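Local coordinates for protein putative S41 protease (Bacteroides fragilis NCTC 9343, PDB 3K50) that is of unknown function but, as a putative member of peptidase family S41, probably hydrolyses peptide bonds, at residues Ser21-Met33 with Ala260-Asn272. Numbering follows the deposited sequence. Where two conformers were deposited one is given.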
# COMPACT_ATOMS: atom_id res chain seq x y z
N SER A 21 -19.72 -21.87 -3.06
CA SER A 21 -20.97 -21.18 -3.33
C SER A 21 -20.80 -19.68 -3.46
O SER A 21 -21.21 -19.15 -4.47
CB SER A 21 -22.02 -21.54 -2.28
OG SER A 21 -21.54 -21.24 -0.99
N VAL A 22 -20.19 -19.00 -2.48
CA VAL A 22 -19.94 -17.59 -2.58
C VAL A 22 -19.18 -17.29 -3.89
O VAL A 22 -19.47 -16.29 -4.53
CB VAL A 22 -19.23 -17.04 -1.34
CG1 VAL A 22 -17.88 -17.72 -1.16
CG2 VAL A 22 -19.07 -15.51 -1.45
N MSE A 23 -18.26 -18.16 -4.33
CA MSE A 23 -17.51 -17.89 -5.56
C MSE A 23 -18.37 -18.08 -6.81
O MSE A 23 -18.35 -17.28 -7.71
CB MSE A 23 -16.24 -18.78 -5.66
CG MSE A 23 -15.09 -18.30 -4.77
SE MSE A 23 -13.49 -19.43 -5.00
CE MSE A 23 -12.91 -18.83 -6.79
N ARG A 24 -19.13 -19.16 -6.87
CA ARG A 24 -19.93 -19.41 -8.07
C ARG A 24 -20.99 -18.26 -8.25
O ARG A 24 -21.37 -17.95 -9.35
CB ARG A 24 -20.47 -20.85 -8.08
CG ARG A 24 -19.34 -21.84 -8.36
CD ARG A 24 -19.74 -23.32 -8.50
NE ARG A 24 -18.59 -24.22 -8.64
CZ ARG A 24 -17.89 -24.43 -9.76
NH1 ARG A 24 -18.19 -23.83 -10.90
NH2 ARG A 24 -16.87 -25.28 -9.74
N GLN A 25 -21.40 -17.60 -7.16
CA GLN A 25 -22.37 -16.55 -7.26
C GLN A 25 -21.73 -15.19 -7.52
O GLN A 25 -22.20 -14.43 -8.36
CB GLN A 25 -23.25 -16.48 -5.99
CG GLN A 25 -24.20 -15.21 -5.91
CD GLN A 25 -25.17 -15.00 -7.12
OE1 GLN A 25 -25.36 -13.87 -7.58
NE2 GLN A 25 -25.76 -16.10 -7.63
N GLU A 26 -20.63 -14.89 -6.81
CA GLU A 26 -20.08 -13.54 -6.77
C GLU A 26 -18.80 -13.25 -7.54
O GLU A 26 -18.47 -12.09 -7.72
CB GLU A 26 -19.75 -13.20 -5.31
CG GLU A 26 -20.85 -13.38 -4.30
CD GLU A 26 -21.97 -12.37 -4.41
OE1 GLU A 26 -21.84 -11.40 -5.16
OE2 GLU A 26 -22.99 -12.54 -3.73
N TYR A 27 -18.07 -14.28 -7.93
CA TYR A 27 -16.81 -14.13 -8.61
C TYR A 27 -16.93 -13.52 -10.00
O TYR A 27 -17.77 -13.97 -10.80
CB TYR A 27 -16.18 -15.52 -8.77
CG TYR A 27 -14.72 -15.62 -9.17
CD1 TYR A 27 -13.76 -14.71 -8.71
CD2 TYR A 27 -14.27 -16.74 -9.83
CE1 TYR A 27 -12.40 -14.87 -9.04
CE2 TYR A 27 -12.88 -16.95 -10.12
CZ TYR A 27 -11.96 -16.01 -9.70
OH TYR A 27 -10.62 -16.19 -9.94
N LEU A 28 -16.07 -12.54 -10.30
CA LEU A 28 -16.03 -11.92 -11.62
C LEU A 28 -15.92 -12.99 -12.67
O LEU A 28 -16.66 -12.96 -13.67
CB LEU A 28 -14.84 -10.96 -11.79
CG LEU A 28 -14.71 -10.22 -13.13
CD1 LEU A 28 -15.91 -9.31 -13.45
CD2 LEU A 28 -13.41 -9.44 -13.19
N TRP A 29 -15.02 -13.94 -12.43
CA TRP A 29 -14.68 -14.95 -13.41
C TRP A 29 -15.30 -16.32 -13.11
O TRP A 29 -14.69 -17.36 -13.30
CB TRP A 29 -13.14 -15.07 -13.46
CG TRP A 29 -12.42 -13.85 -13.99
CD1 TRP A 29 -12.74 -13.18 -15.13
CD2 TRP A 29 -11.23 -13.20 -13.47
NE1 TRP A 29 -11.89 -12.14 -15.31
CE2 TRP A 29 -10.95 -12.13 -14.33
CE3 TRP A 29 -10.43 -13.37 -12.35
CZ2 TRP A 29 -9.87 -11.27 -14.14
CZ3 TRP A 29 -9.36 -12.53 -12.15
CH2 TRP A 29 -9.08 -11.49 -13.03
N TYR A 30 -16.53 -16.34 -12.63
CA TYR A 30 -17.13 -17.61 -12.25
C TYR A 30 -17.17 -18.58 -13.45
O TYR A 30 -17.08 -19.77 -13.29
CB TYR A 30 -18.54 -17.39 -11.65
CG TYR A 30 -19.63 -17.09 -12.66
CD1 TYR A 30 -19.91 -15.80 -13.05
CD2 TYR A 30 -20.37 -18.12 -13.23
CE1 TYR A 30 -20.88 -15.55 -14.02
CE2 TYR A 30 -21.36 -17.87 -14.19
CZ TYR A 30 -21.63 -16.60 -14.56
OH TYR A 30 -22.60 -16.36 -15.51
N ARG A 31 -17.35 -18.07 -14.65
CA ARG A 31 -17.45 -18.95 -15.80
C ARG A 31 -16.16 -19.70 -16.14
O ARG A 31 -16.18 -20.68 -16.91
CB ARG A 31 -17.85 -18.14 -17.03
CG ARG A 31 -19.30 -17.65 -17.05
CD ARG A 31 -19.51 -16.89 -18.37
NE ARG A 31 -20.89 -16.47 -18.49
CZ ARG A 31 -21.89 -17.24 -18.90
NH1 ARG A 31 -21.68 -18.50 -19.22
NH2 ARG A 31 -23.13 -16.77 -18.96
N ASP A 32 -15.04 -19.19 -15.62
CA ASP A 32 -13.71 -19.71 -15.89
C ASP A 32 -13.15 -20.50 -14.70
O ASP A 32 -11.98 -20.85 -14.69
CB ASP A 32 -12.80 -18.54 -16.27
CG ASP A 32 -13.18 -17.93 -17.59
OD1 ASP A 32 -13.17 -18.66 -18.60
OD2 ASP A 32 -13.49 -16.73 -17.61
N MSE A 33 -13.99 -20.81 -13.73
CA MSE A 33 -13.57 -21.71 -12.69
C MSE A 33 -13.54 -23.12 -13.23
O MSE A 33 -14.27 -23.44 -14.17
CB MSE A 33 -14.53 -21.71 -11.49
CG MSE A 33 -14.56 -20.40 -10.70
SE MSE A 33 -16.05 -20.28 -9.45
CE MSE A 33 -15.56 -21.79 -8.27
N ALA A 260 -14.36 6.16 -13.01
CA ALA A 260 -14.22 4.70 -13.05
C ALA A 260 -15.53 4.01 -13.33
O ALA A 260 -16.62 4.47 -12.90
CB ALA A 260 -13.61 4.17 -11.74
N LEU A 261 -15.41 2.89 -14.04
CA LEU A 261 -16.55 2.10 -14.49
C LEU A 261 -16.34 0.74 -13.88
O LEU A 261 -15.48 -0.00 -14.30
CB LEU A 261 -16.58 2.03 -16.02
CG LEU A 261 -16.57 3.30 -16.90
CD1 LEU A 261 -16.64 2.87 -18.33
CD2 LEU A 261 -17.71 4.28 -16.54
N LEU A 262 -17.11 0.46 -12.82
CA LEU A 262 -17.08 -0.84 -12.16
C LEU A 262 -18.04 -1.78 -12.89
O LEU A 262 -19.25 -1.54 -12.88
CB LEU A 262 -17.48 -0.71 -10.69
CG LEU A 262 -16.44 -0.07 -9.70
CD1 LEU A 262 -15.90 1.23 -10.13
CD2 LEU A 262 -17.02 0.09 -8.33
N ARG A 263 -17.49 -2.84 -13.48
CA ARG A 263 -18.25 -3.83 -14.21
C ARG A 263 -18.07 -5.26 -13.67
O ARG A 263 -16.97 -5.84 -13.69
CB ARG A 263 -17.89 -3.71 -15.67
CG ARG A 263 -18.17 -2.31 -16.24
CD ARG A 263 -19.65 -2.05 -16.25
NE ARG A 263 -20.06 -0.82 -16.94
CZ ARG A 263 -20.28 0.35 -16.34
NH1 ARG A 263 -20.12 0.49 -15.03
NH2 ARG A 263 -20.68 1.36 -17.06
N TYR A 264 -19.16 -5.78 -13.12
CA TYR A 264 -19.25 -7.10 -12.51
C TYR A 264 -19.57 -8.17 -13.57
O TYR A 264 -19.67 -7.86 -14.75
CB TYR A 264 -20.30 -7.06 -11.40
CG TYR A 264 -19.87 -6.22 -10.21
CD1 TYR A 264 -19.89 -4.83 -10.26
CD2 TYR A 264 -19.50 -6.82 -9.02
CE1 TYR A 264 -19.51 -4.05 -9.19
CE2 TYR A 264 -19.11 -6.02 -7.92
CZ TYR A 264 -19.12 -4.65 -8.03
OH TYR A 264 -18.73 -3.87 -6.96
N SER A 265 -19.78 -9.42 -13.15
CA SER A 265 -20.06 -10.53 -14.08
C SER A 265 -21.51 -10.42 -14.55
O SER A 265 -22.25 -9.61 -14.02
CB SER A 265 -19.92 -11.88 -13.38
OG SER A 265 -21.06 -12.11 -12.51
N ASP A 266 -21.91 -11.26 -15.49
CA ASP A 266 -23.31 -11.24 -15.97
C ASP A 266 -24.35 -11.64 -14.93
O ASP A 266 -25.50 -11.49 -15.18
CB ASP A 266 -23.49 -11.99 -17.28
CG ASP A 266 -23.05 -13.47 -17.25
OD1 ASP A 266 -22.97 -14.09 -16.18
OD2 ASP A 266 -22.80 -13.99 -18.36
N LYS A 267 -23.94 -12.13 -13.77
CA LYS A 267 -24.85 -12.45 -12.70
C LYS A 267 -24.99 -11.28 -11.73
O LYS A 267 -25.80 -11.38 -10.83
CB LYS A 267 -24.33 -13.63 -11.84
CG LYS A 267 -24.48 -15.04 -12.42
CD LYS A 267 -23.70 -16.01 -11.56
CE LYS A 267 -24.18 -17.43 -11.74
NZ LYS A 267 -23.30 -18.37 -11.01
N ARG A 268 -24.11 -10.27 -11.81
CA ARG A 268 -24.10 -9.19 -10.83
C ARG A 268 -24.11 -7.78 -11.46
O ARG A 268 -23.48 -6.84 -10.97
CB ARG A 268 -22.92 -9.39 -9.86
CG ARG A 268 -23.10 -10.55 -8.84
CD ARG A 268 -24.17 -10.19 -7.77
NE ARG A 268 -24.47 -11.26 -6.80
CZ ARG A 268 -25.41 -11.19 -5.84
NH1 ARG A 268 -26.17 -10.11 -5.68
NH2 ARG A 268 -25.60 -12.20 -5.01
N VAL A 269 -24.89 -7.65 -12.54
CA VAL A 269 -25.10 -6.37 -13.28
C VAL A 269 -25.63 -5.26 -12.36
O VAL A 269 -25.22 -4.10 -12.47
CB VAL A 269 -26.07 -6.50 -14.52
CG1 VAL A 269 -27.54 -6.87 -14.12
CG2 VAL A 269 -26.08 -5.23 -15.32
N GLU A 270 -26.52 -5.65 -11.45
CA GLU A 270 -27.09 -4.77 -10.43
C GLU A 270 -26.02 -4.01 -9.66
O GLU A 270 -26.26 -2.86 -9.26
CB GLU A 270 -27.94 -5.58 -9.42
CG GLU A 270 -27.01 -6.52 -8.49
CD GLU A 270 -27.58 -7.89 -8.09
OE1 GLU A 270 -28.26 -7.99 -7.03
OE2 GLU A 270 -27.28 -8.89 -8.79
N ALA A 271 -24.83 -4.62 -9.49
CA ALA A 271 -23.73 -3.96 -8.74
C ALA A 271 -22.92 -2.96 -9.55
O ALA A 271 -22.17 -2.17 -9.00
CB ALA A 271 -22.79 -5.03 -8.10
N ASN A 272 -23.07 -2.95 -10.87
CA ASN A 272 -22.28 -2.07 -11.71
C ASN A 272 -22.43 -0.65 -11.22
O ASN A 272 -23.53 -0.26 -10.77
CB ASN A 272 -22.70 -2.17 -13.20
CG ASN A 272 -22.30 -3.45 -13.86
OD1 ASN A 272 -21.69 -4.32 -13.24
ND2 ASN A 272 -22.67 -3.61 -15.14
O HOH W 1 -20.40 -13.20 -10.17
O HOH W 2 -18.99 -10.29 -10.42
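The Tyr30 ring is sandwiched between Lys267, whose CD lies over one face, and the aliphatic CG of its own neighbour Arg31 on the opposite face. Ser265 CB and Asp266 OD1 sit at the ring's edge. Extended beyond CG, the Lys267 chain makes a CH-pi contact through CD, 3.8 Å from the ring centroid, and a cation-pi contact through NZ. The same NZ then donates to Arg24 O (2.6 Å), approaching from above the carbonyl plane, so the ammonium meets both the ring face and a carbonyl of the last helical turn. Tyr30 OH is modelled 2.4 Å from Asp266 OD1, a doubtfully short hydrogen bond. The other carboxylate oxygen, OD2, takes both NE and NH2 of Arg31 in a side-on salt bridge (NH2 to OD2 2.9 Å), with the guanidinium and carboxylate planes 81° apart; both bonds reach OD2 on its syn side, from opposite faces of its plane. By contrast, in one of its two conformers the Arg268 guanidinium lies only 19° from the plane of the Glu26 carboxylate, with NH2 2.9 Å from OE2, and it stands nearly perpendicular to the Gln25 amide. A bend at chi2 (-71°) brings Glu26 back to this partner, and in that conformer Glu270 completes the charge network. A water joins Gln25 O and Tyr27 O to Ser265 OG, which also accepts from Lys267 N in an ST turn. The contact thus ties the C-terminal end of helix 18-26 and the following turn to the loop linking antiparallel strands 258-263 and 273-276, while Leu28 and Tyr264 both rest on strand 342-352.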